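Local coordinates for glycoside Hydrolase (Bacteroides uniformis, PDB 5T99), which binds the galactose mimic d-galacto-isofagomine and is probably a family 2 beta-galactosidase acting in the breakdown of agarose-derived sugars, at residues S197-Q202 with F288-I293; N258-G261 with Y266-K269; I627-Y632 with G686-K691. All coordinates share one frame; numbering follows the deposited sequence.

Contact 1. Residues S197-Q202 with F288-I293; sequences SKAVVQ and FGIRKI. With EDO (1,2-ethanediol), chain J.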
loop_
_atom_site.group_PDB
_atom_site.type_symbol
_atom_site.label_atom_id
_atom_site.label_comp_id
_atom_site.label_asym_id
_atom_site.label_seq_id
_atom_site.Cartn_x
_atom_site.Cartn_y
_atom_site.Cartn_z
ATOM N N SER A 197 20.969 23.285 10.615
ATOM C CA SER A 197 20.793 24.721 10.871
ATOM C C SER A 197 19.787 25.382 9.962
ATOM O O SER A 197 19.110 26.329 10.374
ATOM C CB SER A 197 22.120 25.465 10.670
ATOM O OG SER A 197 23.031 25.022 11.636
ATOM N N LYS A 198 19.732 24.931 8.711
ATOM C CA LYS A 198 18.925 25.589 7.707
ATOM C C LYS A 198 18.523 24.657 6.569
ATOM O O LYS A 198 19.369 23.955 6.007
ATOM C CB LYS A 198 19.691 26.789 7.136
ATOM C CG LYS A 198 18.959 27.479 5.990
ATOM C CD LYS A 198 19.549 28.830 5.653
ATOM C CE LYS A 198 20.902 28.703 5.005
ATOM N NZ LYS A 198 21.131 29.869 4.125
ATOM N N ALA A 199 17.236 24.685 6.225
ATOM C CA ALA A 199 16.740 24.115 4.984
ATOM C C ALA A 199 16.202 25.248 4.139
ATOM O O ALA A 199 15.763 26.276 4.667
ATOM C CB ALA A 199 15.641 23.108 5.260
ATOM N N VAL A 200 16.252 25.059 2.822
ATOM C CA VAL A 200 15.663 25.988 1.873
ATOM C C VAL A 200 14.519 25.254 1.208
ATOM O O VAL A 200 14.711 24.146 0.707
ATOM C CB VAL A 200 16.685 26.444 0.816
ATOM C CG1 VAL A 200 16.035 27.368 -0.213
ATOM C CG2 VAL A 200 17.849 27.147 1.486
ATOM N N VAL A 201 13.332 25.863 1.243
ATOM C CA VAL A 201 12.127 25.317 0.628
ATOM C C VAL A 201 11.858 26.115 -0.637
ATOM O O VAL A 201 11.606 27.310 -0.570
ATOM C CB VAL A 201 10.920 25.442 1.566
ATOM C CG1 VAL A 201 9.648 24.980 0.870
ATOM C CG2 VAL A 201 11.150 24.650 2.854
ATOM N N GLN A 202 11.922 25.443 -1.780
ATOM C CA GLN A 202 11.710 26.055 -3.078
ATOM C C GLN A 202 10.323 25.646 -3.544
ATOM O O GLN A 202 9.948 24.481 -3.423
ATOM C CB GLN A 202 12.798 25.575 -4.058
ATOM C CG GLN A 202 12.647 26.056 -5.500
ATOM C CD GLN A 202 13.713 25.492 -6.425
ATOM O OE1 GLN A 202 13.420 24.755 -7.375
ATOM N NE2 GLN A 202 14.946 25.839 -6.163
ATOM N N PHE A 288 4.094 18.519 2.816
ATOM C CA PHE A 288 5.479 18.254 2.424
ATOM C C PHE A 288 6.379 18.022 3.625
ATOM O O PHE A 288 6.021 18.367 4.750
ATOM C CB PHE A 288 6.032 19.384 1.542
ATOM C CG PHE A 288 6.409 20.636 2.301
ATOM C CD1 PHE A 288 7.695 20.807 2.792
ATOM C CD2 PHE A 288 5.476 21.643 2.520
ATOM C CE1 PHE A 288 8.045 21.951 3.497
ATOM C CE2 PHE A 288 5.820 22.792 3.221
ATOM C CZ PHE A 288 7.108 22.951 3.702
ATOM N N GLY A 289 7.543 17.430 3.358
ATOM C CA GLY A 289 8.570 17.197 4.353
ATOM C C GLY A 289 9.917 17.738 3.912
ATOM O O GLY A 289 10.120 18.066 2.734
ATOM N N ILE A 290 10.831 17.819 4.877
ATOM C CA ILE A 290 12.163 18.353 4.664
ATOM C C ILE A 290 13.200 17.251 4.895
ATOM O O ILE A 290 13.530 16.901 6.037
ATOM C CB ILE A 290 12.430 19.575 5.572
ATOM C CG1 ILE A 290 11.348 20.642 5.342
ATOM C CG2 ILE A 290 13.823 20.140 5.319
ATOM C CD1 ILE A 290 11.542 21.945 6.108
ATOM N N ARG A 291 13.702 16.707 3.795
ATOM C CA ARG A 291 14.755 15.700 3.826
ATOM C C ARG A 291 15.515 15.770 2.520
ATOM O O ARG A 291 14.947 16.160 1.496
ATOM C CB ARG A 291 14.186 14.282 4.088
ATOM C CG ARG A 291 13.769 13.436 2.877
ATOM C CD ARG A 291 12.510 13.955 2.236
ATOM N NE ARG A 291 12.139 13.218 1.018
ATOM C CZ ARG A 291 12.540 13.508 -0.230
ATOM N NH1 ARG A 291 12.094 12.771 -1.239
ATOM N NH2 ARG A 291 13.380 14.517 -0.491
ATOM N N LYS A 292 16.795 15.418 2.582
ATOM C CA LYS A 292 17.626 15.282 1.391
ATOM C C LYS A 292 17.849 13.801 1.087
ATOM O O LYS A 292 17.881 12.952 1.998
ATOM C CB LYS A 292 18.972 16.020 1.516
ATOM C CG LYS A 292 19.908 15.543 2.620
ATOM C CD LYS A 292 21.111 16.474 2.749
ATOM C CE LYS A 292 22.018 16.121 3.926
ATOM N NZ LYS A 292 22.659 17.316 4.548
ATOM N N ILE A 293 17.953 13.506 -0.206
ATOM C CA ILE A 293 18.286 12.166 -0.667
ATOM C C ILE A 293 19.412 12.247 -1.676
ATOM O O ILE A 293 19.591 13.241 -2.362
ATOM C CB ILE A 293 17.077 11.397 -1.254
ATOM C CG1 ILE A 293 16.395 12.182 -2.382
ATOM C CG2 ILE A 293 16.093 11.040 -0.145
ATOM C CD1 ILE A 293 15.611 11.307 -3.330
HETATM C C1 EDO J . 9.822 16.905 -1.619
HETATM O O1 EDO J . 9.321 17.222 -2.944
HETATM C C2 EDO J . 9.160 17.740 -0.516
HETATM O O2 EDO J . 8.403 16.937 0.414
#
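Next to Phe288, whose ring meets Val201, the backbone of Gly289 holds O2 of a bound 1,2-ethanediol: Gly289 N donates to ethanediol O2 at 3.1 Å with a nearly straight N-H...O angle of 165°. Ethanediol O2 lies equally near Gly289 O, also 3.1 Å away, and C1 of the diol sits over one face of the Arg291 guanidinium. The molecule probably came from the crystallisation liquor, and it is also hydrogen-bonded to the carbonyls of Val189, Arg404 and Asn405.

Between the two segments themselves the contact is purely apolar. Its shortest approach is Ala199 CB to Ile290 CG2 at 3.5 Å, where the backbones also come nearest, with 7.4 Å between Ala199 CA and Ile290 CA. Ile290 keeps CG2 anti to its backbone N and CG1 anti to its carbonyl carbon (chi1 -56°). The two branches therefore diverge, one onto Ala199 and the other toward Val201, whose CG2 is 4.2 Å from Ile290 CD1. The same valine methyl lies 4.2 Å from Phe288 CE1, approaching the ring obliquely, while the two side chains come from opposite directions. All four residues are buried, and the two segments together bury 152 Å² against each other.

Strand 198-209 is the middle strand of a three-stranded antiparallel sheet, flanked by strands 180-194 and 245-255, and it faces the end of strand 279-288 in the opposing sheet. Beyond Phe288 the chain leaves that sheet for strand 293-296, and Arg291 NE reaches the carbonyl of Pro407 near the barrel strand 409-416.

Contact 2. Residues N258-G261 with Y266-K269; sequences NIWG and YMYK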
loop_
_atom_site.group_PDB
_atom_site.type_symbol
_atom_site.label_atom_id
_atom_site.label_comp_id
_atom_site.label_asym_id
_atom_site.label_seq_id
_atom_site.Cartn_x
_atom_site.Cartn_y
_atom_site.Cartn_z
ATOM N N ASN A 258 12.575 21.060 11.270
ATOM C CA ASN A 258 12.215 19.717 11.706
ATOM C C ASN A 258 12.411 18.805 10.497
ATOM O O ASN A 258 11.664 18.884 9.518
ATOM C CB ASN A 258 10.771 19.661 12.190
ATOM C CG ASN A 258 10.505 20.574 13.377
ATOM O OD1 ASN A 258 9.593 21.404 13.348
ATOM N ND2 ASN A 258 11.287 20.422 14.423
ATOM N N ILE A 259 13.448 17.974 10.566
ATOM C CA ILE A 259 13.863 17.131 9.442
ATOM C C ILE A 259 12.938 15.920 9.382
ATOM O O ILE A 259 12.746 15.245 10.396
ATOM C CB ILE A 259 15.322 16.634 9.616
ATOM C CG1 ILE A 259 16.317 17.803 9.728
ATOM C CG2 ILE A 259 15.726 15.688 8.492
ATOM C CD1 ILE A 259 16.479 18.632 8.483
ATOM N N TRP A 260 12.365 15.657 8.207
ATOM C CA TRP A 260 11.607 14.421 7.970
ATOM C C TRP A 260 12.614 13.284 7.915
ATOM O O TRP A 260 13.583 13.331 7.133
ATOM C CB TRP A 260 10.795 14.487 6.671
ATOM C CG TRP A 260 9.926 13.266 6.370
ATOM C CD1 TRP A 260 8.584 13.132 6.621
ATOM C CD2 TRP A 260 10.333 12.044 5.728
ATOM N NE1 TRP A 260 8.140 11.908 6.190
ATOM C CE2 TRP A 260 9.188 11.214 5.651
ATOM C CE3 TRP A 260 11.551 11.567 5.228
ATOM C CZ2 TRP A 260 9.221 9.929 5.090
ATOM C CZ3 TRP A 260 11.592 10.287 4.669
ATOM C CH2 TRP A 260 10.425 9.481 4.605
ATOM N N GLY A 261 12.404 12.294 8.779
ATOM C CA GLY A 261 13.239 11.090 8.835
ATOM C C GLY A 261 12.404 9.900 9.270
ATOM O O GLY A 261 11.247 10.060 9.628
ATOM N N TYR A 266 8.407 14.110 10.462
ATOM C CA TYR A 266 7.771 15.380 10.687
ATOM C C TYR A 266 7.300 15.985 9.357
ATOM O O TYR A 266 8.073 16.076 8.411
ATOM C CB TYR A 266 8.749 16.317 11.391
ATOM C CG TYR A 266 8.107 17.573 11.902
ATOM C CD1 TYR A 266 7.777 17.706 13.255
ATOM C CD2 TYR A 266 7.827 18.639 11.033
ATOM C CE1 TYR A 266 7.200 18.868 13.739
ATOM C CE2 TYR A 266 7.252 19.808 11.496
ATOM C CZ TYR A 266 6.934 19.923 12.853
ATOM O OH TYR A 266 6.349 21.088 13.307
ATOM N N MET A 267 6.039 16.412 9.328
ATOM C CA MET A 267 5.394 16.953 8.146
ATOM C C MET A 267 5.043 18.408 8.370
ATOM O O MET A 267 4.595 18.783 9.453
ATOM C CB MET A 267 4.096 16.190 7.867
ATOM C CG MET A 267 4.302 14.738 7.436
ATOM S SD MET A 267 5.247 14.621 5.911
ATOM C CE MET A 267 4.054 15.230 4.721
ATOM N N TYR A 268 5.252 19.211 7.337
ATOM C CA TYR A 268 4.813 20.599 7.303
ATOM C C TYR A 268 3.604 20.648 6.398
ATOM O O TYR A 268 3.366 19.727 5.629
ATOM C CB TYR A 268 5.919 21.512 6.746
ATOM C CG TYR A 268 7.045 21.810 7.707
ATOM C CD1 TYR A 268 6.990 22.909 8.556
ATOM C CD2 TYR A 268 8.161 20.994 7.771
ATOM C CE1 TYR A 268 8.025 23.196 9.442
ATOM C CE2 TYR A 268 9.209 21.260 8.656
ATOM C CZ TYR A 268 9.145 22.370 9.485
ATOM O OH TYR A 268 10.177 22.643 10.349
ATOM N N LYS A 269 2.853 21.734 6.502
ATOM C CA LYS A 269 1.726 22.034 5.622
ATOM C C LYS A 269 1.938 23.403 4.950
ATOM O O LYS A 269 2.196 24.400 5.632
ATOM C CB LYS A 269 0.429 22.026 6.424
ATOM C CG LYS A 269 -0.840 22.279 5.616
ATOM C CD LYS A 269 -2.097 22.200 6.484
ATOM C CE LYS A 269 -2.463 20.754 6.814
ATOM N NZ LYS A 269 -3.657 20.672 7.716
HETATM O O HOH W 1 10.076 17.767 7.621
#
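Asn258 and Tyr266 bury the most surface here, and the asparagine lies over one face of the tyrosine ring, its amide plane tilted 40° from it: Asn258 CB stands 3.4 Å from the centroid of the Tyr266 ring and 15° off its normal, a CH-pi contact. With CG anti to its carbonyl carbon, the asparagine carries its amide on over the same ring, where Asn258 OD1 lies 3.1 Å from Tyr266 CZ. The phenol end of Tyr266 is anchored elsewhere, by a hydrogen bond between its OH and Ala226 N. With Tyr266 replaced by an alanine, Asn258 CB is likely to lose the ring it lies on and Ala226 N its phenol partner, opening a gap beside the amide.

The backbone of Asn258 is fixed separately, its N donating to Tyr268 OH at 3.0 Å and 169°. Tyr266 CE2 in turn lies over the centre of the Tyr268 ring. These residues form the connection between strand 245-255 of one sheet and strand 268-276 of the other, a crossover from sheet to sheet of the beta sandwich in the family 2 region. A water bridges the two sides of this turn, donating to both Asn258 O and Tyr266 O over 2.7 Å each.

Trp260 supplies the third large share. Tyr266 O lies in the plane of its indole, at the edge, 3.5 Å from Trp260 CD1. Met267, bent along its chain and pointing the same way, brings SD to 3.7 Å from Trp260 CD1, an oblique Met-aromatic contact. The indole N-H of Trp260 is bound by the carbonyl of Asp361, on helix 354-363 of the barrel.

Contact 3. Residues I627-Y632 with G686-K691; sequences IPVYVY and GELTVK
Val629 and Leu688 meet end to end, with Val629 CG2 at 4.0 Å from Leu688 CD2, whereas Val631 and Val690 pass alongside, pointing opposite ways. On the Val690 side a single methyl does the touching. Val690 CG2, anti to its backbone N (chi1 60° for CG1), is 3.7 Å from Val631 CG2, and the same Val690 CG2 is 3.9 Å from Val631 CG1, making contact with both valine branches. The difference follows the backbones: Val629 CA to Leu688 CA is 9.9 Å, but Val631 CA to Val690 CA only 7.9 Å, so the longer leucine spans the wider gap.

No hydrogen bond joins the segments, as fits strands in separate sheets: 626-633 is central in a three-stranded antiparallel sheet, 687-693 is interior to a four-stranded one, and the two pack as a beta sandwich within the DUF4982 region. The matched pairs two residues apart place alternate side chains in its interior. Leu640 on strand 637-642 touches Val629, Leu688 and Val690, while Val613 on strand 613-616 touches both Val631 and Val690.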
loop_
_atom_site.group_PDB
_atom_site.type_symbol
_atom_site.label_atom_id
_atom_site.label_comp_id
_atom_site.label_asym_id
_atom_site.label_seq_id
_atom_site.Cartn_x
_atom_site.Cartn_y
_atom_site.Cartn_z
ATOM N N ILE A 627 9.421 -33.890 15.739
ATOM C CA ILE A 627 9.001 -32.558 15.321
ATOM C C ILE A 627 10.246 -31.690 15.131
ATOM O O ILE A 627 11.005 -31.487 16.092
ATOM C CB ILE A 627 8.075 -31.909 16.375
ATOM C CG1 ILE A 627 6.930 -32.865 16.781
ATOM C CG2 ILE A 627 7.522 -30.577 15.868
ATOM C CD1 ILE A 627 6.052 -33.346 15.645
ATOM N N PRO A 628 10.493 -31.207 13.889
ATOM C CA PRO A 628 11.551 -30.204 13.735
ATOM C C PRO A 628 11.067 -28.891 14.341
ATOM O O PRO A 628 9.988 -28.417 13.977
ATOM C CB PRO A 628 11.735 -30.086 12.209
ATOM C CG PRO A 628 10.910 -31.166 11.602
ATOM C CD PRO A 628 9.861 -31.537 12.597
ATOM N N VAL A 629 11.823 -28.345 15.287
ATOM C CA VAL A 629 11.414 -27.122 15.978
ATOM C C VAL A 629 12.401 -26.030 15.615
ATOM O O VAL A 629 13.602 -26.174 15.830
ATOM C CB VAL A 629 11.319 -27.316 17.514
ATOM C CG1 VAL A 629 11.201 -25.983 18.250
ATOM C CG2 VAL A 629 10.122 -28.195 17.846
ATOM N N TYR A 630 11.869 -24.948 15.052
ATOM C CA TYR A 630 12.643 -23.801 14.592
ATOM C C TYR A 630 12.380 -22.620 15.524
ATOM O O TYR A 630 11.250 -22.417 15.992
ATOM C CB TYR A 630 12.242 -23.463 13.156
ATOM C CG TYR A 630 12.787 -24.387 12.063
ATOM C CD1 TYR A 630 12.496 -24.134 10.722
ATOM C CD2 TYR A 630 13.615 -25.488 12.350
ATOM C CE1 TYR A 630 12.980 -24.952 9.704
ATOM C CE2 TYR A 630 14.115 -26.293 11.339
ATOM C CZ TYR A 630 13.791 -26.025 10.019
ATOM O OH TYR A 630 14.273 -26.831 9.023
ATOM N N VAL A 631 13.437 -21.878 15.835
ATOM C CA VAL A 631 13.319 -20.656 16.622
ATOM C C VAL A 631 13.980 -19.522 15.858
ATOM O O VAL A 631 15.113 -19.666 15.384
ATOM C CB VAL A 631 13.949 -20.800 18.026
ATOM C CG1 VAL A 631 14.090 -19.443 18.724
ATOM C CG2 VAL A 631 13.118 -21.751 18.880
ATOM N N TYR A 632 13.253 -18.406 15.747
ATOM C CA TYR A 632 13.771 -17.171 15.154
ATOM C C TYR A 632 13.956 -16.127 16.257
ATOM O O TYR A 632 13.018 -15.818 16.986
ATOM C CB TYR A 632 12.823 -16.654 14.058
ATOM C CG TYR A 632 12.424 -17.679 12.996
ATOM C CD1 TYR A 632 13.317 -18.658 12.552
ATOM C CD2 TYR A 632 11.153 -17.647 12.414
ATOM C CE1 TYR A 632 12.949 -19.581 11.588
ATOM C CE2 TYR A 632 10.779 -18.568 11.441
ATOM C CZ TYR A 632 11.683 -19.531 11.036
ATOM O OH TYR A 632 11.324 -20.444 10.078
ATOM N N GLY A 686 2.292 -31.441 26.265
ATOM C CA GLY A 686 2.442 -30.502 27.387
ATOM C C GLY A 686 2.893 -29.132 26.906
ATOM O O GLY A 686 2.259 -28.553 26.015
ATOM N N GLU A 687 3.986 -28.616 27.478
ATOM C CA GLU A 687 4.460 -27.269 27.147
ATOM C C GLU A 687 5.938 -27.161 26.742
ATOM O O GLU A 687 6.835 -27.651 27.427
ATOM C CB GLU A 687 4.097 -26.268 28.253
ATOM C CG GLU A 687 4.936 -26.258 29.525
ATOM C CD GLU A 687 4.420 -25.232 30.542
ATOM O OE1 GLU A 687 3.367 -24.583 30.295
ATOM O OE2 GLU A 687 5.067 -25.065 31.597
ATOM N N LEU A 688 6.147 -26.491 25.609
ATOM C CA LEU A 688 7.447 -26.289 25.004
ATOM C C LEU A 688 7.823 -24.804 25.139
ATOM O O LEU A 688 7.143 -23.930 24.581
ATOM C CB LEU A 688 7.363 -26.704 23.530
ATOM C CG LEU A 688 8.634 -26.742 22.690
ATOM C CD1 LEU A 688 9.641 -27.704 23.289
ATOM C CD2 LEU A 688 8.291 -27.138 21.263
ATOM N N THR A 689 8.889 -24.519 25.884
ATOM C CA THR A 689 9.274 -23.147 26.191
ATOM C C THR A 689 10.655 -22.814 25.614
ATOM O O THR A 689 11.590 -23.595 25.741
ATOM C CB THR A 689 9.252 -22.908 27.715
ATOM O OG1 THR A 689 7.922 -23.112 28.207
ATOM C CG2 THR A 689 9.697 -21.495 28.061
ATOM N N VAL A 690 10.763 -21.645 24.983
ATOM C CA VAL A 690 12.029 -21.166 24.419
ATOM C C VAL A 690 12.473 -19.927 25.179
ATOM O O VAL A 690 11.666 -19.040 25.446
ATOM C CB VAL A 690 11.962 -20.879 22.894
ATOM C CG1 VAL A 690 10.924 -19.821 22.530
ATOM C CG2 VAL A 690 13.336 -20.470 22.386
ATOM N N LYS A 691 13.756 -19.890 25.520
ATOM C CA LYS A 691 14.347 -18.771 26.220
ATOM C C LYS A 691 15.493 -18.225 25.389
ATOM O O LYS A 691 16.388 -18.978 25.018
ATOM C CB LYS A 691 14.849 -19.218 27.586
ATOM C CG LYS A 691 13.727 -19.570 28.547
ATOM C CD LYS A 691 14.247 -19.897 29.940
ATOM C CE LYS A 691 13.133 -20.471 30.796
ATOM N NZ LYS A 691 13.617 -20.825 32.147
#

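In the fold
Contacts 1 and 2 belong to one beta sandwich, with centres 9 Å apart. Along the chain, 258-261 and 266-269 both fall between the two segments of contact 1, and the backbones meet directly: Ile290 O to Trp260 N and Phe288 O to Tyr268 N, both 2.8 Å, are probable hydrogen bonds. The interior packing and the sheet-to-sheet connection are thus tied together just before the chain enters the TIM-barrel region. Contact 3 comes later in sequence, in a separate sandwich beyond the barrel; its centre is about 49 Å from that of contact 1 and 44 Å from that of contact 2. It touches neither, consistent with modular beta domains arranged around the barrel.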